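Local coordinates for NEQ263 (Nanoarchaeum equitans Kin4-M, PDB 5BN3), which forms, together with its partner NeqA, the core complex of an unusual archaeal ATP synthase and probably binds nucleotide, at residues B[310-315]-B[378-383]; B[140-145]-B[386-391]; B[30-35]-B[240-245]; B[202-207]-B[256-261]. All blocks are in the same frame, centred on the assembly; numbering follows the deposited sequence.

Interaction 1. Residues B[310-315]-B[378-383]; sequences HSKNIY and LVEKEF
The Schellman motif that ends helix 307-311 brings Lys312 and Ile314 up to one residue of helix 367-384, Glu380. Asn313, with its positive phi, closes the motif by donating its N to His310 O at 3.0 Å, and the chain then turns off the helix axis. Lys312 spans the gap with a chain extended beyond CG, and its NZ lies 3.4 Å from Glu380 OE1, a salt bridge whose hydrogen bond is weak. Asp308, one turn back, is the stronger partner of the ammonium group. The other carboxylate oxygen of Glu380 is taken by Arg354 NH1 and the hydroxyl of Tyr347, so this buried acid probably offsets the charges of Lys312 and Arg354, which come close together. Beside this polar bridge, Ile314 meets the backbone: its CD1 rests 3.4 Å from Glu380 O, where chi2 of -62° bends the methyl toward helix 367-384. Ile314 also packs on Ile384, one turn further along the same helix. Helix 367-384 in turn packs on helix 334-356 through Val379 and Phe383 and on helix 394-408 through Leu378, so the contact ties the end of helix 307-311 to a C-terminal helical bundle.

Interaction 2. Residues B[140-145]-B[386-391]; sequences MERLAL and QDYYEY
The shortest polar bond at the contact between Tyr388 and Arg142 lies within the loop, where Tyr389 N donates to Asp387 OD1 at 2.6 Å along a fairly straight path (161°). The oxygen is met on its anti side, and the bond makes an Asx turn that coincides with the start of a type I beta turn from Asp387 to Glu390. Two further bonds brace the loop: Asp387 N to Glu390 OE1, and Gln386 NE2 to Glu390 O, the latter donor standing above the carbonyl plane. Held in this way, Tyr388 carries the meeting with helix 140-151. With CG anti to its own N (chi1 174°), the ring extends toward the helix, and Arg142 CD lies over the centre of one face, 4.2 Å from the centroid, in a CH-pi contact. Arg142 O comes to 3.2 Å from the ring carbon CE1, while the phenol oxygen OH reaches Leu145 CB, one turn on, at 3.5 Å and makes a weak hydrogen bond with Glu175 OE2 on helix 166-178. Bends at chi2 and chi3 carry the guanidinium of Arg142 onward to a cation-pi contact with Tyr315. Arg149 of the same helix engages Tyr388 twice, by a cation-pi contact with the ring and a hydrogen bond to its backbone O. The loop between helices 367-384 and 394-408 thereby joins the C-terminal domain to the nucleotide-binding core, where helix 140-151 follows strand 131-134 as the P-loop helix does in P-loop NTPases.

Interaction 3. Residues B[30-35]-B[240-245]; sequences IVIAAY and TLRKEI
The guanidinium of Arg242 is engaged at its edges, by Ile32 O from the N-terminal sheet and by Glu244 from its own loop. Ile32 belongs to a classic beta bulge in strand 28-35, where it and Ala33 both face Leu40 of the neighbouring strand 38-43. Arg242 NH1 donates to Ile32 O at 3.2 Å, approaching in the carbonyl plane on a lone pair, though the oxygen is tilted 20° from the plane of the guanidinium. Glu244 is gripped side-on: Arg242 NE and NH2 both donate to its OE1, each at 2.7 Å and close to the guanidinium plane. The hydroxyl of Tyr254 bonds to that same oxygen, and Glu244 OE2 is bonded to Ser239 OG, so both oxygens of the acid that grips the arginine are themselves held. Helix 228-241 ends just before Arg242, whose side chain bends at chi2 and chi3 to bring its middle against the strand. The contact therefore joins the N-terminal beta domain to the nucleotide-binding domain. Beyond the bulge, Ala34 and Tyr35 pair with a strand of a neighbouring alpha-chain subunit, continuing the sheet across the interface. Apolar packing beside the bond brings Ala33 CB to 4.3 Å from Arg242 CG, and Ile32 CB lies 3.8 Å from Arg242 NH1. Arg242 CD makes a separate close approach, 3.2 Å from Ile32 O, the very oxygen that NH1 holds.

Interaction 4. Residues B[202-207]-B[256-261]; sequences TPRVAL and YTDLAS
Arg204 of helix 196-215 reaches Asp258 of helix 255-263 through a single salt-bridged hydrogen bond, NH2 to OD1 at 2.9 Å. The arginine chain is extended from CG to NE, which carries its head across to the second helix, and chi4 of 88° then turns the guanidinium broadside to that chain. In this setting OD1 falls at the edge of the guanidinium and almost exactly in its plane, whereas NH2 approaches the acid from above the carboxylate plane. The two flat groups are thus skewed by 47°, and the side chains cross at about a right angle, so one oxygen takes the bond in place of a two-pronged pairing. On the acid, chi1 of -176° sets the carboxyl carbon opposite the backbone N and directs the carboxylate across the gap. Asp258 OD2 is bonded to the hydroxyl of Tyr231 on helix 228-241, its stronger partner, and the same hydroxyl meets Arg204 NH1. Tyr231 therefore positions both ends of the bridge, while Ile200 O gives NH1 a second hold. One turn after Asp258, Ser261 folds its OG back between its own N and carbonyl carbon and donates it to Asp258 O at 2.6 Å. Ser261 OG stays 3.7 Å from Arg204 NH2, too far for a hydrogen bond. The pair forms an interhelical salt bridge within the P-loop NTPase fold of the nucleotide-binding domain, with helix 196-215 packed on the parallel strands 156-162 and 185-190.

Interactions 1 and 2 lie side by side, their centres about 14 Å apart, and join directly through the backbone of Tyr315 and Gln386; together they fasten the C-terminal helical domain to the nucleotide-binding domain. Interaction 3 sits on the opposite side of the chain's centre, about 49 Å from interaction 1 between centres, where the N-terminal sheet meets that same domain. Interaction 4 lies within the nucleotide-binding domain, about 19 Å from interaction 3 between centres. Along the chain, interactions 1 and 4 both fall between the two segments of interaction 2, while the segments of interaction 3 alternate with those of interactions 2 and 4. The central domain is thus tied to both flanking domains.

Interaction 1. Residues B[310-315]-B[378-383]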
# COMPACT_ATOMS: atom_id res chain seq x y z
N HIS B 310 18.95 -20.39 -12.47
CA HIS B 310 19.29 -19.85 -13.78
C HIS B 310 20.66 -19.17 -13.75
O HIS B 310 21.48 -19.34 -14.65
CB HIS B 310 18.22 -18.86 -14.24
CG HIS B 310 18.40 -18.38 -15.64
ND1 HIS B 310 18.30 -19.22 -16.74
CD2 HIS B 310 18.65 -17.15 -16.14
CE1 HIS B 310 18.49 -18.52 -17.84
NE2 HIS B 310 18.70 -17.26 -17.51
N SER B 311 20.91 -18.39 -12.69
CA SER B 311 22.18 -17.69 -12.53
C SER B 311 23.35 -18.65 -12.32
O SER B 311 24.50 -18.29 -12.53
CB SER B 311 22.10 -16.70 -11.37
OG SER B 311 21.27 -15.60 -11.69
N LYS B 312 23.04 -19.88 -11.89
CA LYS B 312 24.06 -20.91 -11.70
C LYS B 312 24.23 -21.74 -12.97
O LYS B 312 24.88 -22.78 -12.94
CB LYS B 312 23.68 -21.83 -10.54
CG LYS B 312 23.63 -21.15 -9.18
CD LYS B 312 23.05 -22.09 -8.13
CE LYS B 312 23.10 -21.48 -6.74
NZ LYS B 312 22.49 -22.39 -5.73
N ASN B 313 23.65 -21.26 -14.07
CA ASN B 313 23.68 -21.96 -15.35
C ASN B 313 23.04 -23.35 -15.26
O ASN B 313 23.53 -24.31 -15.85
CB ASN B 313 25.11 -22.05 -15.90
CG ASN B 313 25.14 -22.30 -17.40
OD1 ASN B 313 24.26 -21.85 -18.14
ND2 ASN B 313 26.17 -23.01 -17.85
N ILE B 314 21.94 -23.45 -14.52
CA ILE B 314 21.19 -24.70 -14.43
C ILE B 314 19.94 -24.63 -15.30
O ILE B 314 19.05 -23.82 -15.05
CB ILE B 314 20.75 -25.01 -12.98
CG1 ILE B 314 21.96 -25.03 -12.03
CG2 ILE B 314 19.99 -26.32 -12.92
CD1 ILE B 314 22.98 -26.09 -12.36
N TYR B 315 19.90 -25.47 -16.34
CA TYR B 315 18.66 -25.73 -17.07
C TYR B 315 18.27 -27.19 -16.87
O TYR B 315 19.13 -28.07 -16.95
CB TYR B 315 18.77 -25.41 -18.57
CG TYR B 315 17.52 -25.82 -19.33
CD1 TYR B 315 17.40 -27.09 -19.88
CD2 TYR B 315 16.46 -24.94 -19.48
CE1 TYR B 315 16.26 -27.47 -20.55
CE2 TYR B 315 15.31 -25.32 -20.16
CZ TYR B 315 15.22 -26.58 -20.69
OH TYR B 315 14.08 -26.96 -21.36
N LEU B 378 24.75 -31.46 -5.22
CA LEU B 378 24.79 -32.47 -6.28
C LEU B 378 23.44 -32.64 -6.98
O LEU B 378 23.40 -32.94 -8.17
CB LEU B 378 25.27 -33.81 -5.72
CG LEU B 378 26.70 -33.91 -5.19
CD1 LEU B 378 26.90 -35.21 -4.44
CD2 LEU B 378 27.69 -33.79 -6.32
N VAL B 379 22.35 -32.46 -6.24
CA VAL B 379 21.01 -32.50 -6.82
C VAL B 379 20.89 -31.45 -7.92
O VAL B 379 20.40 -31.73 -9.02
CB VAL B 379 19.92 -32.28 -5.75
CG1 VAL B 379 18.63 -31.80 -6.39
CG2 VAL B 379 19.69 -33.55 -4.96
N GLU B 380 21.37 -30.25 -7.63
CA GLU B 380 21.30 -29.15 -8.58
C GLU B 380 22.24 -29.35 -9.76
O GLU B 380 21.93 -28.97 -10.89
CB GLU B 380 21.58 -27.82 -7.88
CG GLU B 380 20.56 -27.48 -6.79
CD GLU B 380 20.93 -26.24 -5.99
OE1 GLU B 380 22.03 -25.69 -6.19
OE2 GLU B 380 20.10 -25.81 -5.16
N LYS B 381 23.39 -29.97 -9.51
CA LYS B 381 24.42 -30.14 -10.54
C LYS B 381 24.22 -31.36 -11.43
O LYS B 381 24.55 -31.33 -12.62
CB LYS B 381 25.81 -30.20 -9.90
CG LYS B 381 26.34 -28.85 -9.44
CD LYS B 381 27.63 -29.01 -8.65
CE LYS B 381 28.22 -27.65 -8.30
NZ LYS B 381 29.33 -27.77 -7.31
N GLU B 382 23.70 -32.44 -10.86
CA GLU B 382 23.64 -33.72 -11.57
C GLU B 382 22.23 -34.25 -11.81
O GLU B 382 22.01 -35.05 -12.71
CB GLU B 382 24.48 -34.76 -10.83
CG GLU B 382 25.91 -34.31 -10.53
CD GLU B 382 26.80 -35.46 -10.08
OE1 GLU B 382 26.29 -36.58 -9.92
OE2 GLU B 382 28.01 -35.23 -9.90
N PHE B 383 21.28 -33.80 -11.00
CA PHE B 383 19.90 -34.28 -11.11
C PHE B 383 19.01 -33.28 -11.85
O PHE B 383 18.38 -33.62 -12.85
CB PHE B 383 19.34 -34.59 -9.72
CG PHE B 383 17.94 -35.12 -9.74
CD1 PHE B 383 17.69 -36.45 -10.03
CD2 PHE B 383 16.86 -34.29 -9.45
CE1 PHE B 383 16.40 -36.95 -10.04
CE2 PHE B 383 15.57 -34.78 -9.46
CZ PHE B 383 15.33 -36.11 -9.76

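Interaction 2. Residues B[140-145]-B[386-391]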
# COMPACT_ATOMS: atom_id res chain seq x y z
N MET B 140 11.16 -20.53 -19.92
CA MET B 140 9.88 -21.22 -19.75
C MET B 140 9.42 -21.86 -21.06
O MET B 140 8.80 -22.93 -21.05
CB MET B 140 8.83 -20.22 -19.24
CG MET B 140 7.41 -20.75 -19.20
SD MET B 140 6.28 -19.55 -18.46
CE MET B 140 6.62 -18.10 -19.45
N GLU B 141 9.73 -21.22 -22.18
CA GLU B 141 9.33 -21.72 -23.49
C GLU B 141 10.05 -23.01 -23.84
O GLU B 141 9.43 -23.96 -24.33
CB GLU B 141 9.56 -20.67 -24.57
CG GLU B 141 8.84 -19.35 -24.35
CD GLU B 141 9.62 -18.39 -23.47
OE1 GLU B 141 10.75 -18.73 -23.05
OE2 GLU B 141 9.11 -17.28 -23.19
N ARG B 142 11.36 -23.05 -23.60
CA ARG B 142 12.14 -24.27 -23.83
C ARG B 142 11.61 -25.43 -23.00
O ARG B 142 11.54 -26.56 -23.48
CB ARG B 142 13.62 -24.04 -23.53
CG ARG B 142 14.32 -23.12 -24.52
CD ARG B 142 15.74 -23.57 -24.82
NE ARG B 142 16.63 -23.42 -23.67
CZ ARG B 142 17.32 -22.32 -23.39
NH1 ARG B 142 17.22 -21.26 -24.18
NH2 ARG B 142 18.11 -22.28 -22.33
N LEU B 143 11.24 -25.16 -21.75
CA LEU B 143 10.72 -26.20 -20.86
C LEU B 143 9.42 -26.79 -21.39
O LEU B 143 9.24 -28.01 -21.39
CB LEU B 143 10.52 -25.66 -19.45
CG LEU B 143 9.96 -26.67 -18.45
CD1 LEU B 143 10.89 -27.87 -18.32
CD2 LEU B 143 9.71 -26.05 -17.09
N ALA B 144 8.52 -25.93 -21.85
CA ALA B 144 7.23 -26.38 -22.38
C ALA B 144 7.41 -27.23 -23.63
O ALA B 144 6.72 -28.23 -23.82
CB ALA B 144 6.36 -25.19 -22.68
N LEU B 145 8.34 -26.80 -24.49
CA LEU B 145 8.62 -27.50 -25.73
C LEU B 145 9.27 -28.86 -25.48
O LEU B 145 8.96 -29.83 -26.17
CB LEU B 145 9.52 -26.65 -26.63
CG LEU B 145 8.84 -25.46 -27.31
CD1 LEU B 145 9.84 -24.62 -28.08
CD2 LEU B 145 7.75 -25.96 -28.22
N GLN B 386 20.20 -30.67 -16.80
CA GLN B 386 19.91 -31.65 -17.84
C GLN B 386 19.79 -30.93 -19.18
O GLN B 386 19.25 -29.83 -19.24
CB GLN B 386 18.62 -32.39 -17.50
CG GLN B 386 18.09 -33.32 -18.58
CD GLN B 386 16.78 -33.97 -18.21
OE1 GLN B 386 16.43 -34.05 -17.03
NE2 GLN B 386 16.05 -34.45 -19.20
N ASP B 387 20.28 -31.55 -20.25
CA ASP B 387 20.24 -30.91 -21.56
C ASP B 387 18.82 -30.80 -22.13
O ASP B 387 17.96 -31.64 -21.84
CB ASP B 387 21.14 -31.65 -22.56
CG ASP B 387 21.34 -30.88 -23.85
OD1 ASP B 387 20.53 -31.07 -24.79
OD2 ASP B 387 22.29 -30.08 -23.92
N TYR B 388 18.60 -29.77 -22.93
CA TYR B 388 17.32 -29.52 -23.59
C TYR B 388 16.93 -30.68 -24.51
O TYR B 388 15.74 -30.91 -24.76
CB TYR B 388 17.41 -28.21 -24.37
CG TYR B 388 16.21 -27.87 -25.22
CD1 TYR B 388 14.94 -27.76 -24.67
CD2 TYR B 388 16.35 -27.63 -26.58
CE1 TYR B 388 13.85 -27.44 -25.45
CE2 TYR B 388 15.26 -27.31 -27.36
CZ TYR B 388 14.01 -27.21 -26.79
OH TYR B 388 12.92 -26.89 -27.57
N TYR B 389 17.92 -31.40 -25.01
CA TYR B 389 17.67 -32.52 -25.91
C TYR B 389 17.90 -33.87 -25.25
O TYR B 389 17.97 -34.90 -25.93
CB TYR B 389 18.54 -32.39 -27.17
CG TYR B 389 18.19 -31.18 -28.00
CD1 TYR B 389 16.95 -31.09 -28.62
CD2 TYR B 389 19.09 -30.14 -28.17
CE1 TYR B 389 16.63 -29.99 -29.38
CE2 TYR B 389 18.77 -29.04 -28.94
CZ TYR B 389 17.54 -28.97 -29.54
OH TYR B 389 17.20 -27.88 -30.30
N GLU B 390 18.00 -33.87 -23.93
CA GLU B 390 18.25 -35.10 -23.18
C GLU B 390 16.96 -35.69 -22.61
O GLU B 390 16.16 -34.97 -22.00
CB GLU B 390 19.24 -34.85 -22.05
CG GLU B 390 19.52 -36.07 -21.18
CD GLU B 390 20.59 -35.81 -20.13
OE1 GLU B 390 21.06 -34.66 -20.03
OE2 GLU B 390 20.95 -36.77 -19.42
N TYR B 391 16.76 -36.98 -22.82
CA TYR B 391 15.63 -37.70 -22.24
C TYR B 391 16.14 -38.70 -21.21
O TYR B 391 16.98 -39.55 -21.52
CB TYR B 391 14.84 -38.44 -23.33
CG TYR B 391 13.60 -39.14 -22.80
CD1 TYR B 391 13.69 -40.41 -22.22
CD2 TYR B 391 12.35 -38.55 -22.89
CE1 TYR B 391 12.56 -41.04 -21.73
CE2 TYR B 391 11.23 -39.18 -22.42
CZ TYR B 391 11.33 -40.43 -21.84
OH TYR B 391 10.21 -41.05 -21.36

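Interaction 3. Residues B[30-35]-B[240-245]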
# COMPACT_ATOMS: atom_id res chain seq x y z
N ILE B 30 -18.41 -7.79 -30.76
CA ILE B 30 -19.12 -8.55 -29.74
C ILE B 30 -19.79 -7.59 -28.77
O ILE B 30 -19.12 -6.71 -28.22
CB ILE B 30 -18.17 -9.46 -28.94
CG1 ILE B 30 -17.43 -10.43 -29.87
CG2 ILE B 30 -18.93 -10.23 -27.87
CD1 ILE B 30 -18.33 -11.40 -30.60
N VAL B 31 -21.09 -7.75 -28.55
CA VAL B 31 -21.80 -6.93 -27.57
C VAL B 31 -21.39 -7.36 -26.16
O VAL B 31 -21.59 -8.51 -25.78
CB VAL B 31 -23.33 -7.06 -27.73
CG1 VAL B 31 -24.04 -6.28 -26.64
CG2 VAL B 31 -23.76 -6.56 -29.10
N ILE B 32 -20.81 -6.44 -25.41
CA ILE B 32 -20.30 -6.75 -24.07
C ILE B 32 -21.15 -6.14 -22.96
O ILE B 32 -20.95 -6.45 -21.78
CB ILE B 32 -18.83 -6.31 -23.90
CG1 ILE B 32 -18.69 -4.81 -24.15
CG2 ILE B 32 -17.92 -7.09 -24.84
CD1 ILE B 32 -17.30 -4.26 -23.86
N ALA B 33 -22.08 -5.26 -23.33
CA ALA B 33 -22.97 -4.65 -22.35
C ALA B 33 -24.32 -4.31 -22.98
O ALA B 33 -24.39 -3.97 -24.16
CB ALA B 33 -22.34 -3.40 -21.76
N ALA B 34 -25.39 -4.39 -22.18
CA ALA B 34 -26.74 -4.14 -22.68
C ALA B 34 -27.68 -3.60 -21.61
O ALA B 34 -27.98 -4.29 -20.64
CB ALA B 34 -27.31 -5.40 -23.30
N TYR B 35 -28.15 -2.37 -21.81
CA TYR B 35 -29.19 -1.79 -20.97
C TYR B 35 -30.26 -1.17 -21.86
O TYR B 35 -29.94 -0.31 -22.70
CB TYR B 35 -28.62 -0.73 -20.02
CG TYR B 35 -29.56 -0.35 -18.90
CD1 TYR B 35 -30.58 0.57 -19.10
CD2 TYR B 35 -29.42 -0.91 -17.64
CE1 TYR B 35 -31.45 0.91 -18.07
CE2 TYR B 35 -30.28 -0.57 -16.61
CZ TYR B 35 -31.29 0.34 -16.83
OH TYR B 35 -32.15 0.67 -15.81
N THR B 240 -12.53 -2.73 -17.85
CA THR B 240 -12.41 -1.29 -17.64
C THR B 240 -13.20 -0.50 -18.69
O THR B 240 -13.67 0.61 -18.42
CB THR B 240 -10.92 -0.85 -17.66
OG1 THR B 240 -10.18 -1.64 -16.71
CG2 THR B 240 -10.78 0.61 -17.30
N LEU B 241 -13.36 -1.08 -19.88
CA LEU B 241 -14.16 -0.46 -20.94
C LEU B 241 -15.64 -0.48 -20.56
O LEU B 241 -16.34 0.52 -20.70
CB LEU B 241 -13.93 -1.17 -22.27
CG LEU B 241 -12.61 -0.82 -22.97
CD1 LEU B 241 -12.43 -1.66 -24.22
CD2 LEU B 241 -12.57 0.66 -23.31
N ARG B 242 -16.11 -1.64 -20.11
CA ARG B 242 -17.32 -1.71 -19.31
C ARG B 242 -16.96 -0.87 -18.10
O ARG B 242 -15.82 -0.90 -17.65
CB ARG B 242 -17.57 -3.16 -18.89
CG ARG B 242 -18.94 -3.70 -19.22
CD ARG B 242 -18.86 -5.09 -19.83
NE ARG B 242 -18.10 -6.03 -19.00
CZ ARG B 242 -17.91 -7.31 -19.30
NH1 ARG B 242 -18.43 -7.83 -20.40
NH2 ARG B 242 -17.20 -8.09 -18.48
N LYS B 243 -17.89 -0.09 -17.55
CA LYS B 243 -17.50 0.75 -16.43
C LYS B 243 -17.53 -0.02 -15.11
O LYS B 243 -18.08 0.46 -14.11
CB LYS B 243 -18.37 2.00 -16.37
CG LYS B 243 -18.28 2.90 -17.60
CD LYS B 243 -16.89 3.52 -17.74
CE LYS B 243 -16.96 4.95 -18.28
NZ LYS B 243 -15.63 5.63 -18.27
N GLU B 244 -16.93 -1.21 -15.11
CA GLU B 244 -16.92 -2.09 -13.94
C GLU B 244 -16.08 -1.54 -12.78
O GLU B 244 -15.08 -0.86 -12.99
CB GLU B 244 -16.40 -3.48 -14.32
CG GLU B 244 -17.26 -4.22 -15.33
CD GLU B 244 -16.81 -5.66 -15.52
OE1 GLU B 244 -17.26 -6.31 -16.49
OE2 GLU B 244 -16.01 -6.14 -14.69
N ILE B 245 -16.51 -1.87 -11.56
CA ILE B 245 -15.76 -1.50 -10.36
C ILE B 245 -14.55 -2.40 -10.21
O ILE B 245 -14.68 -3.60 -9.96
CB ILE B 245 -16.66 -1.58 -9.11
CG1 ILE B 245 -17.79 -0.56 -9.22
CG2 ILE B 245 -15.84 -1.33 -7.87
CD1 ILE B 245 -18.81 -0.64 -8.10

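Interaction 4. Residues B[202-207]-B[256-261]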
# COMPACT_ATOMS: atom_id res chain seq x y z
N THR B 202 -8.92 -16.42 -27.68
CA THR B 202 -7.87 -17.37 -28.08
C THR B 202 -7.89 -18.69 -27.30
O THR B 202 -7.95 -19.76 -27.90
CB THR B 202 -6.46 -16.73 -28.04
OG1 THR B 202 -6.43 -15.57 -28.88
CG2 THR B 202 -5.41 -17.71 -28.49
N PRO B 203 -7.86 -18.62 -25.95
CA PRO B 203 -7.89 -19.91 -25.25
C PRO B 203 -9.25 -20.59 -25.35
O PRO B 203 -9.32 -21.81 -25.22
CB PRO B 203 -7.60 -19.53 -23.80
CG PRO B 203 -8.10 -18.13 -23.68
CD PRO B 203 -7.78 -17.49 -25.00
N ARG B 204 -10.31 -19.82 -25.58
CA ARG B 204 -11.66 -20.39 -25.66
C ARG B 204 -11.89 -21.20 -26.94
O ARG B 204 -12.49 -22.27 -26.90
CB ARG B 204 -12.71 -19.29 -25.51
CG ARG B 204 -12.88 -18.78 -24.08
CD ARG B 204 -13.86 -17.63 -23.99
NE ARG B 204 -14.25 -17.35 -22.61
CZ ARG B 204 -13.59 -16.53 -21.79
NH1 ARG B 204 -12.51 -15.89 -22.22
NH2 ARG B 204 -14.02 -16.34 -20.55
N VAL B 205 -11.41 -20.69 -28.07
CA VAL B 205 -11.55 -21.43 -29.32
C VAL B 205 -10.63 -22.65 -29.32
O VAL B 205 -10.99 -23.70 -29.85
CB VAL B 205 -11.30 -20.54 -30.59
CG1 VAL B 205 -12.14 -19.28 -30.53
CG2 VAL B 205 -9.84 -20.18 -30.73
N ALA B 206 -9.46 -22.51 -28.70
CA ALA B 206 -8.50 -23.61 -28.61
C ALA B 206 -9.04 -24.75 -27.75
O ALA B 206 -8.87 -25.93 -28.08
CB ALA B 206 -7.18 -23.11 -28.05
N LEU B 207 -9.68 -24.40 -26.64
CA LEU B 207 -10.26 -25.39 -25.74
C LEU B 207 -11.58 -25.97 -26.27
O LEU B 207 -11.93 -27.11 -25.96
CB LEU B 207 -10.45 -24.81 -24.34
CG LEU B 207 -9.15 -24.65 -23.55
CD1 LEU B 207 -9.38 -23.83 -22.29
CD2 LEU B 207 -8.60 -26.01 -23.18
N TYR B 256 -10.70 -14.76 -10.79
CA TYR B 256 -10.59 -16.17 -10.41
C TYR B 256 -11.57 -17.02 -11.20
O TYR B 256 -11.21 -18.06 -11.76
CB TYR B 256 -10.84 -16.34 -8.91
CG TYR B 256 -10.91 -17.78 -8.45
CD1 TYR B 256 -12.12 -18.47 -8.43
CD2 TYR B 256 -9.78 -18.45 -8.01
CE1 TYR B 256 -12.19 -19.78 -8.01
CE2 TYR B 256 -9.84 -19.76 -7.58
CZ TYR B 256 -11.05 -20.42 -7.59
OH TYR B 256 -11.13 -21.73 -7.16
N THR B 257 -12.83 -16.58 -11.24
CA THR B 257 -13.88 -17.34 -11.91
C THR B 257 -13.64 -17.43 -13.42
O THR B 257 -13.87 -18.47 -14.03
CB THR B 257 -15.27 -16.74 -11.61
OG1 THR B 257 -15.49 -16.75 -10.20
CG2 THR B 257 -16.36 -17.53 -12.29
N ASP B 258 -13.15 -16.34 -14.01
CA ASP B 258 -12.87 -16.35 -15.44
C ASP B 258 -11.69 -17.25 -15.79
O ASP B 258 -11.74 -17.99 -16.77
CB ASP B 258 -12.63 -14.93 -15.95
CG ASP B 258 -12.43 -14.88 -17.45
OD1 ASP B 258 -13.43 -14.74 -18.18
OD2 ASP B 258 -11.28 -14.99 -17.90
N LEU B 259 -10.63 -17.18 -14.99
CA LEU B 259 -9.48 -18.06 -15.18
C LEU B 259 -9.89 -19.53 -15.04
O LEU B 259 -9.43 -20.39 -15.79
CB LEU B 259 -8.36 -17.72 -14.19
CG LEU B 259 -7.58 -16.42 -14.44
CD1 LEU B 259 -6.56 -16.17 -13.33
CD2 LEU B 259 -6.89 -16.46 -15.79
N ALA B 260 -10.76 -19.80 -14.08
CA ALA B 260 -11.26 -21.15 -13.85
C ALA B 260 -12.09 -21.64 -15.02
O ALA B 260 -12.04 -22.82 -15.37
CB ALA B 260 -12.06 -21.21 -12.58
N SER B 261 -12.85 -20.74 -15.64
CA SER B 261 -13.69 -21.10 -16.78
C SER B 261 -12.84 -21.54 -17.97
O SER B 261 -13.36 -22.07 -18.95
CB SER B 261 -14.59 -19.93 -17.18
OG SER B 261 -13.88 -18.97 -17.93